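Local coordinates for lytic Polysaccharide Monooxygenase (Phytophthora infestans, PDB 6Z5Y), which probably cleaves plant pectin oxidatively with a bound copper ion, this chain being the N-terminal catalytic domain of a longer protein secreted by a plant pathogen, at residues A[2-7]-A[166-171]; A[86-91]-A[128-133]. One frame throughout, in Å; residues are numbered along the deposited sequence.

Interaction 1 (A[2-7]-A[166-171]); sequences GYIAKP and NCIPLT
Between the two antiparallel sheets of this copper monooxygenase domain, a beta-sandwich of the kind known from lytic polysaccharide monooxygenases, the edge strand 4-6 of the three-stranded sheet packs against the end of the long strand 158-170 of the other. Asn166 and Ile4 make the polar join. The side-chain OD1 of Asn166 takes the backbone N-H of Ile4 at 2.8 Å, nearly straight at 168° at the hydrogen, with the donor tilted 22° from the carbonyl plane. A chi1 of -54° sets the Asn166 amide beside its own backbone N and directs it at the 2-7 chain. Its other end, ND2, gives a hydrogen bond of 2.9 Å to a water, and that water donates to Gly2 O at 2.7 Å; with both ends of the amide engaged, its rotation is fixed. Tyr3 brings CB alongside this amide, 3.7 Å from Asn166 OD1, while its ring leads off to Trp11 and its hydroxyl to Lys15.

Further along, the contact becomes apolar. Ile168 reaches over with its CD1 tip, which sits 3.7 Å from Ile4 CG2 and 3.4 Å from Pro7 O, a van der Waals contact. Pro7 follows a cis peptide bond, and its ring meets Leu170 CD2, with CB at 3.6 Å. Behind them, Phe147 of strand 143-155 packs on Ile4 and Asn166, and Cys167, facing the other way, is tied by a disulfide to Cys70. Because His1, a copper ligand, directly precedes Gly2, the amide and water bonds fix the chain just after the metal site to the opposite sheet, while Ile168 and Leu170 pack against Ile4 and Pro7 farther along.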
ATOM      1  N   GLY A   2      -2.470   7.599   5.347  1.00  8.21           N
ATOM      2  CA  GLY A   2      -3.746   7.015   4.956  1.00  8.32           C
ATOM      3  C   GLY A   2      -3.762   5.513   5.130  1.00  7.95           C
ATOM      4  O   GLY A   2      -2.722   4.863   5.233  1.00  8.22           O
ATOM      5  N   TYR A   3      -4.971   4.961   5.086  1.00  7.80           N
ATOM      6  CA  TYR A   3      -5.225   3.521   5.175  1.00  7.86           C
ATOM      7  C   TYR A   3      -6.375   3.218   4.220  1.00  7.20           C
ATOM      8  O   TYR A   3      -7.242   4.081   3.990  1.00  7.57           O
ATOM      9  CB  TYR A   3      -5.520   3.069   6.623  1.00  8.16           C
ATOM     10  CG  TYR A   3      -6.643   3.810   7.297  1.00  8.26           C
ATOM     11  CD1 TYR A   3      -6.392   5.006   7.964  1.00  9.73           C
ATOM     12  CD2 TYR A   3      -7.954   3.382   7.236  1.00  8.25           C
ATOM     13  CE1 TYR A   3      -7.414   5.755   8.528  1.00 10.78           C
ATOM     14  CE2 TYR A   3      -8.973   4.105   7.824  1.00  9.94           C
ATOM     15  CZ  TYR A   3      -8.699   5.294   8.449  1.00 11.07           C
ATOM     16  OH  TYR A   3      -9.694   6.076   8.955  1.00 13.61           O
ATOM     17  N   ILE A   4      -6.492   1.968   3.817  1.00  7.34           N
ATOM     18  CA  ILE A   4      -7.729   1.544   3.139  0.80  7.53           C
ATOM     19  C   ILE A   4      -8.845   1.545   4.171  1.00  7.05           C
ATOM     20  O   ILE A   4      -8.743   0.872   5.220  1.00  7.68           O
ATOM     21  CB  ILE A   4      -7.560   0.197   2.442  0.80  8.96           C
ATOM     22  CG1 ILE A   4      -6.644   0.365   1.235  0.80  9.93           C
ATOM     23  CG2 ILE A   4      -8.919  -0.376   2.061  0.80  9.04           C
ATOM     24  CD1 ILE A   4      -6.463  -0.889   0.427  0.80 10.06           C
ATOM     25  N   ALA A   5      -9.882   2.305   3.882  1.00  6.81           N
ATOM     26  CA  ALA A   5     -11.010   2.505   4.792  1.00  7.39           C
ATOM     27  C   ALA A   5     -12.207   1.636   4.431  1.00  7.68           C
ATOM     28  O   ALA A   5     -13.022   1.356   5.331  1.00  8.57           O
ATOM     29  CB  ALA A   5     -11.400   3.954   4.808  1.00  8.49           C
ATOM     30  N   LYS A   6     -12.355   1.260   3.190  1.00  7.46           N
ATOM     31  CA  LYS A   6     -13.426   0.379   2.715  0.60  7.74           C
ATOM     32  C   LYS A   6     -12.776  -0.578   1.745  1.00  7.59           C
ATOM     33  O   LYS A   6     -12.217  -0.141   0.757  1.00  8.48           O
ATOM     34  CB  LYS A   6     -14.476   1.233   2.034  0.60  9.51           C
ATOM     35  CG  LYS A   6     -15.772   0.531   1.775  0.60 11.56           C
ATOM     36  CD  LYS A   6     -16.832   1.457   1.249  0.60 13.01           C
ATOM     37  CE  LYS A   6     -18.169   0.779   1.126  0.60 16.28           C
ATOM     38  NZ  LYS A   6     -19.104   1.626   0.364  0.60 17.31           N
ATOM     39  N   PRO A   7     -12.790  -1.884   2.002  1.00  7.35           N
ATOM     40  CA  PRO A   7     -13.374  -2.533   3.184  1.00  7.58           C
ATOM     41  C   PRO A   7     -12.681  -2.099   4.477  1.00  7.95           C
ATOM     42  O   PRO A   7     -11.520  -1.688   4.471  1.00  8.24           O
ATOM     43  CB  PRO A   7     -13.164  -4.019   2.887  1.00  8.09           C
ATOM     44  CG  PRO A   7     -11.964  -4.047   2.003  1.00  8.77           C
ATOM     45  CD  PRO A   7     -12.084  -2.823   1.133  1.00  7.77           C
ATOM     46  N   ASN A 166      -1.510  -2.435   5.283  1.00  6.25           N
ATOM     47  CA  ASN A 166      -2.763  -2.829   5.950  1.00  6.62           C
ATOM     48  C   ASN A 166      -3.007  -4.304   5.654  1.00  6.41           C
ATOM     49  O   ASN A 166      -2.689  -4.798   4.563  1.00  7.25           O
ATOM     50  CB  ASN A 166      -3.967  -2.052   5.414  1.00  6.73           C
ATOM     51  CG  ASN A 166      -3.872  -0.546   5.442  1.00  7.14           C
ATOM     52  OD1 ASN A 166      -4.535   0.090   4.619  1.00  8.57           O
ATOM     53  ND2 ASN A 166      -3.159   0.047   6.386  1.00  7.05           N
ATOM     54  N   CYS A 167      -3.642  -4.967   6.595  1.00  6.65           N
ATOM     55  CA  CYS A 167      -4.196  -6.316   6.444  1.00  6.72           C
ATOM     56  C   CYS A 167      -5.660  -6.182   6.849  1.00  6.96           C
ATOM     57  O   CYS A 167      -5.913  -5.728   7.954  1.00  8.51           O
ATOM     58  CB  CYS A 167      -3.511  -7.334   7.352  1.00  7.99           C
ATOM     59  SG  CYS A 167      -1.785  -7.560   6.901  1.00  9.13           S
ATOM     60  N   ILE A 168      -6.560  -6.607   5.956  1.00  6.29           N
ATOM     61  CA  ILE A 168      -8.009  -6.458   6.188  1.00  6.73           C
ATOM     62  C   ILE A 168      -8.677  -7.772   5.860  1.00  6.62           C
ATOM     63  O   ILE A 168      -8.758  -8.158   4.693  1.00  7.07           O
ATOM     64  CB  ILE A 168      -8.601  -5.320   5.346  1.00  7.59           C
ATOM     65  CG1 ILE A 168      -7.851  -4.004   5.612  1.00  8.71           C
ATOM     66  CG2 ILE A 168     -10.072  -5.191   5.667  1.00  9.17           C
ATOM     67  CD1 ILE A 168      -8.327  -2.824   4.796  1.00 10.69           C
ATOM     68  N   PRO A 169      -9.146  -8.515   6.880  1.00  7.16           N
ATOM     69  CA  PRO A 169      -9.798  -9.775   6.604  1.00  7.16           C
ATOM     70  C   PRO A 169     -11.153  -9.487   5.964  1.00  7.00           C
ATOM     71  O   PRO A 169     -11.888  -8.600   6.440  1.00  7.61           O
ATOM     72  CB  PRO A 169      -9.963 -10.417   7.987  1.00  8.49           C
ATOM     73  CG  PRO A 169      -9.984  -9.225   8.959  1.00  9.22           C
ATOM     74  CD  PRO A 169      -9.054  -8.200   8.333  1.00  8.67           C
ATOM     75  N   LEU A 170     -11.505 -10.297   4.970  1.00  7.45           N
ATOM     76  CA  LEU A 170     -12.779 -10.164   4.251  1.00  7.46           C
ATOM     77  C   LEU A 170     -13.578 -11.448   4.392  1.00  8.46           C
ATOM     78  O   LEU A 170     -13.029 -12.536   4.433  1.00  9.20           O
ATOM     79  CB  LEU A 170     -12.562  -9.865   2.773  1.00  8.02           C
ATOM     80  CG  LEU A 170     -11.660  -8.665   2.467  1.00  8.16           C
ATOM     81  CD1 LEU A 170     -11.610  -8.398   0.979  1.00  9.35           C
ATOM     82  CD2 LEU A 170     -12.120  -7.419   3.179  1.00  9.49           C
ATOM     83  N   THR A 171     -14.881 -11.283   4.373  1.00  9.10           N
ATOM     84  CA  THR A 171     -15.818 -12.405   4.409  1.00 10.53           C
ATOM     85  C   THR A 171     -15.852 -13.125   3.068  1.00 10.85           C
ATOM     86  O   THR A 171     -15.568 -12.576   2.026  1.00 14.31           O
ATOM     87  CB  THR A 171     -17.213 -11.897   4.764  1.00 11.88           C
ATOM     88  OG1 THR A 171     -17.635 -10.965   3.765  1.00 13.48           O
ATOM     89  CG2 THR A 171     -17.278 -11.195   6.097  1.00 14.67           C
TER
HETATM   90  O   HOH W   1      -1.951   2.682   6.690  1.00  7.52           O

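Interaction 2 (A[86-91]-A[128-133]); sequences GTATFS and AVFKPV
Ala88 and Phe130 form the hydrogen-bonded antiparallel pair at the middle of four backbone bonds between 86-91 and 128-133: Phe130 N gives to Ala88 O at 2.8 Å, and Ala88 N gives back to Phe130 O at 3.0 Å. Phe90 N to Ala128 O continues the ladder at one end. At the other, Val133 N reaches Gly86 O at 2.8 Å, but from well above the carbonyl plane, 53° out of it, after the cis peptide bond before Pro132. Weaker CH...O contacts support the same end, with Gly86 CA 3.2 Å from Val133 O.

The Ala88-Phe130 pair joins strands 88-90 and 129-130, the central strand and one edge of the three-stranded sheet in the monooxygenase beta-sandwich, and the outer bonds extend the pairing into the flanking residues. Thr89 and Val129 pair without hydrogen bonds on one face, whereas Ala88 and Phe130 point from the other into the core, where Ile102 touches both.

The aromatic contact is an offset T-shaped (edge-to-face) stack, the Phe130 edge turned toward the Phe90 face with planes at 89° and centroids 5.5 Å apart. CE2 of Phe130 comes closest, 3.6 Å from Phe90 CD1. With chi1 at -59° the Phe130 ring leans toward Phe90, and Ala88 O lies near the ring plane at its edge. The side chain of Phe90 is about 8 Å from the copper ion, which places this ring pair near the metal site.

Among the aliphatic contacts, Phe90 CB meets Ala128 CB at 3.9 Å. Val129 uses its CG1 branch against CB and CG2 of Thr87, whose hydroxyl is held by Asp85.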
ATOM      1  N   GLY A  86     -16.348  -3.191  -7.085  1.00  7.79           N
ATOM      2  CA  GLY A  86     -15.027  -3.380  -7.694  1.00  8.35           C
ATOM      3  C   GLY A  86     -14.016  -2.318  -7.337  1.00  8.11           C
ATOM      4  O   GLY A  86     -13.120  -2.031  -8.131  1.00  8.97           O
ATOM      5  N   THR A  87     -14.134  -1.761  -6.143  1.00  8.01           N
ATOM      6  CA  THR A  87     -13.227  -0.738  -5.659  1.00  7.80           C
ATOM      7  C   THR A  87     -12.722  -1.098  -4.263  1.00  7.58           C
ATOM      8  O   THR A  87     -13.308  -1.922  -3.553  1.00  7.85           O
ATOM      9  CB  THR A  87     -13.884   0.635  -5.566  1.00  9.33           C
ATOM     10  OG1 THR A  87     -14.844   0.696  -4.505  1.00 10.33           O
ATOM     11  CG2 THR A  87     -14.478   1.088  -6.880  1.00 10.41           C
ATOM     12  N   ALA A  88     -11.667  -0.397  -3.864  1.00  7.13           N
ATOM     13  CA  ALA A  88     -11.305  -0.188  -2.454  1.00  7.19           C
ATOM     14  C   ALA A  88     -11.168   1.314  -2.278  1.00  7.56           C
ATOM     15  O   ALA A  88     -10.714   1.987  -3.197  1.00  9.27           O
ATOM     16  CB  ALA A  88     -10.035  -0.934  -2.071  1.00  7.61           C
ATOM     17  N   THR A  89     -11.515   1.828  -1.132  1.00  7.32           N
ATOM     18  CA  THR A  89     -11.491   3.274  -0.915  1.00  7.43           C
ATOM     19  C   THR A  89     -10.477   3.618   0.161  1.00  6.78           C
ATOM     20  O   THR A  89     -10.505   3.034   1.245  1.00  7.18           O
ATOM     21  CB  THR A  89     -12.871   3.781  -0.524  1.00  8.64           C
ATOM     22  OG1 THR A  89     -13.810   3.330  -1.490  1.00 12.26           O
ATOM     23  CG2 THR A  89     -12.929   5.280  -0.461  1.00  9.77           C
ATOM     24  N   PHE A  90      -9.620   4.581  -0.138  1.00  7.08           N
ATOM     25  CA  PHE A  90      -8.644   5.057   0.840  1.00  7.25           C
ATOM     26  C   PHE A  90      -9.324   5.977   1.846  1.00  7.09           C
ATOM     27  O   PHE A  90     -10.419   6.525   1.621  1.00  8.01           O
ATOM     28  CB  PHE A  90      -7.505   5.777   0.123  1.00  7.89           C
ATOM     29  CG  PHE A  90      -6.137   5.637   0.757  1.00  7.45           C
ATOM     30  CD1 PHE A  90      -5.657   4.413   1.180  1.00  8.29           C
ATOM     31  CD2 PHE A  90      -5.323   6.745   0.864  1.00  8.04           C
ATOM     32  CE1 PHE A  90      -4.370   4.282   1.679  1.00  8.55           C
ATOM     33  CE2 PHE A  90      -4.028   6.595   1.325  1.00  9.65           C
ATOM     34  CZ  PHE A  90      -3.556   5.382   1.753  1.00  9.38           C
ATOM     35  N   SER A  91      -8.628   6.236   2.939  1.00  7.20           N
ATOM     36  CA  SER A  91      -9.194   7.037   4.041  1.00  7.39           C
ATOM     37  C   SER A  91      -9.148   8.528   3.715  1.00  7.79           C
ATOM     38  O   SER A  91      -9.843   9.287   4.398  1.00  8.38           O
ATOM     39  CB  SER A  91      -8.456   6.760   5.341  1.00  8.22           C
ATOM     40  OG  SER A  91      -7.108   7.211   5.261  1.00  7.83           O
ATOM     41  N   ALA A 128      -9.155   9.065  -2.382  1.00  8.64           N
ATOM     42  CA  ALA A 128      -8.596   8.180  -3.408  1.00  8.94           C
ATOM     43  C   ALA A 128      -9.386   6.877  -3.465  1.00  7.94           C
ATOM     44  O   ALA A 128      -9.704   6.309  -2.439  1.00  8.16           O
ATOM     45  CB  ALA A 128      -7.132   7.901  -3.150  1.00  9.52           C
ATOM     46  N   VAL A 129      -9.641   6.428  -4.666  1.00  9.06           N
ATOM     47  CA  VAL A 129     -10.402   5.196  -4.921  1.00  8.33           C
ATOM     48  C   VAL A 129      -9.537   4.318  -5.794  1.00  8.27           C
ATOM     49  O   VAL A 129      -9.099   4.716  -6.869  1.00  9.22           O
ATOM     50  CB  VAL A 129     -11.761   5.476  -5.570  1.00 10.30           C
ATOM     51  CG1 VAL A 129     -12.448   4.142  -5.846  1.00 11.84           C
ATOM     52  CG2 VAL A 129     -12.605   6.370  -4.721  1.00 11.17           C
ATOM     53  N   PHE A 130      -9.311   3.108  -5.307  1.00  8.69           N
ATOM     54  CA  PHE A 130      -8.544   2.083  -6.048  1.00  9.01           C
ATOM     55  C   PHE A 130      -9.517   1.260  -6.873  1.00  9.29           C
ATOM     56  O   PHE A 130     -10.491   0.740  -6.332  1.00  9.17           O
ATOM     57  CB  PHE A 130      -7.827   1.168  -5.068  1.00  8.38           C
ATOM     58  CG  PHE A 130      -6.866   1.886  -4.151  1.00  8.67           C
ATOM     59  CD1 PHE A 130      -5.627   2.299  -4.568  1.00 11.70           C
ATOM     60  CD2 PHE A 130      -7.237   2.167  -2.842  1.00  9.81           C
ATOM     61  CE1 PHE A 130      -4.779   2.995  -3.709  1.00 12.47           C
ATOM     62  CE2 PHE A 130      -6.397   2.853  -1.982  1.00 11.67           C
ATOM     63  CZ  PHE A 130      -5.179   3.271  -2.425  1.00 12.23           C
ATOM     64  N   LYS A 131      -9.219   1.122  -8.161  1.00 10.23           N
ATOM     65  CA  LYS A 131     -10.030   0.317  -9.065  1.00 10.63           C
ATOM     66  C   LYS A 131      -9.190  -0.041 -10.274  1.00 10.63           C
ATOM     67  O   LYS A 131      -8.235   0.646 -10.618  1.00 12.11           O
ATOM     68  CB  LYS A 131     -11.153   1.214  -9.504  1.00 13.15           C
ATOM     69  CG  LYS A 131     -10.807   2.240 -10.594  1.00 15.18           C
ATOM     70  CD  LYS A 131      -9.862   3.405 -10.259  1.00 17.83           C
ATOM     71  CE  LYS A 131      -9.859   4.446 -11.373  0.50 13.82           C
ATOM     72  NZ  LYS A 131      -8.748   5.434 -11.271  0.50 12.57           N
ATOM     73  N   PRO A 132      -9.531  -1.157 -10.929  1.00 11.14           N
ATOM     74  CA  PRO A 132     -10.533  -2.149 -10.527  1.00  9.91           C
ATOM     75  C   PRO A 132      -9.982  -3.125  -9.490  1.00  9.38           C
ATOM     76  O   PRO A 132      -8.792  -3.435  -9.506  1.00  9.78           O
ATOM     77  CB  PRO A 132     -10.832  -2.913 -11.826  1.00 10.78           C
ATOM     78  CG  PRO A 132      -9.461  -2.860 -12.563  1.00 12.31           C
ATOM     79  CD  PRO A 132      -8.881  -1.519 -12.200  1.00 11.99           C
ATOM     80  N   VAL A 133     -10.852  -3.577  -8.599  1.00  9.12           N
ATOM     81  CA  VAL A 133     -10.506  -4.621  -7.609  1.00  9.09           C
ATOM     82  C   VAL A 133     -11.548  -5.726  -7.730  1.00  9.64           C
ATOM     83  O   VAL A 133     -12.712  -5.512  -7.395  1.00 11.64           O
ATOM     84  CB  VAL A 133     -10.439  -4.066  -6.179  1.00  9.40           C
ATOM     85  CG1 VAL A 133     -10.049  -5.178  -5.191  1.00 10.01           C
ATOM     86  CG2 VAL A 133      -9.491  -2.867  -6.075  1.00  9.73           C
TER

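Both contacts involve the three-stranded sheet, but in different senses. Interaction 2 is internal to that sheet and mostly main-chain bonding; interaction 1 spans the sandwich from edge strand 4-6 to the five-stranded sheet, relying on one side-chain amide that grips backbone atoms, directly and through a water, and on apolar packing. Strand 4-6 also pairs with 88-90: Ala5 and Lys6 both face Thr89 in a classic beta bulge, with Ala5 N 2.8 Å from Thr89 O. Interaction 1 is almost wholly buried, whereas interaction 2 has a buried aromatic face and a more exposed Thr89-Val129 face. Phe130 also touches Ile4, so the two share one apolar core.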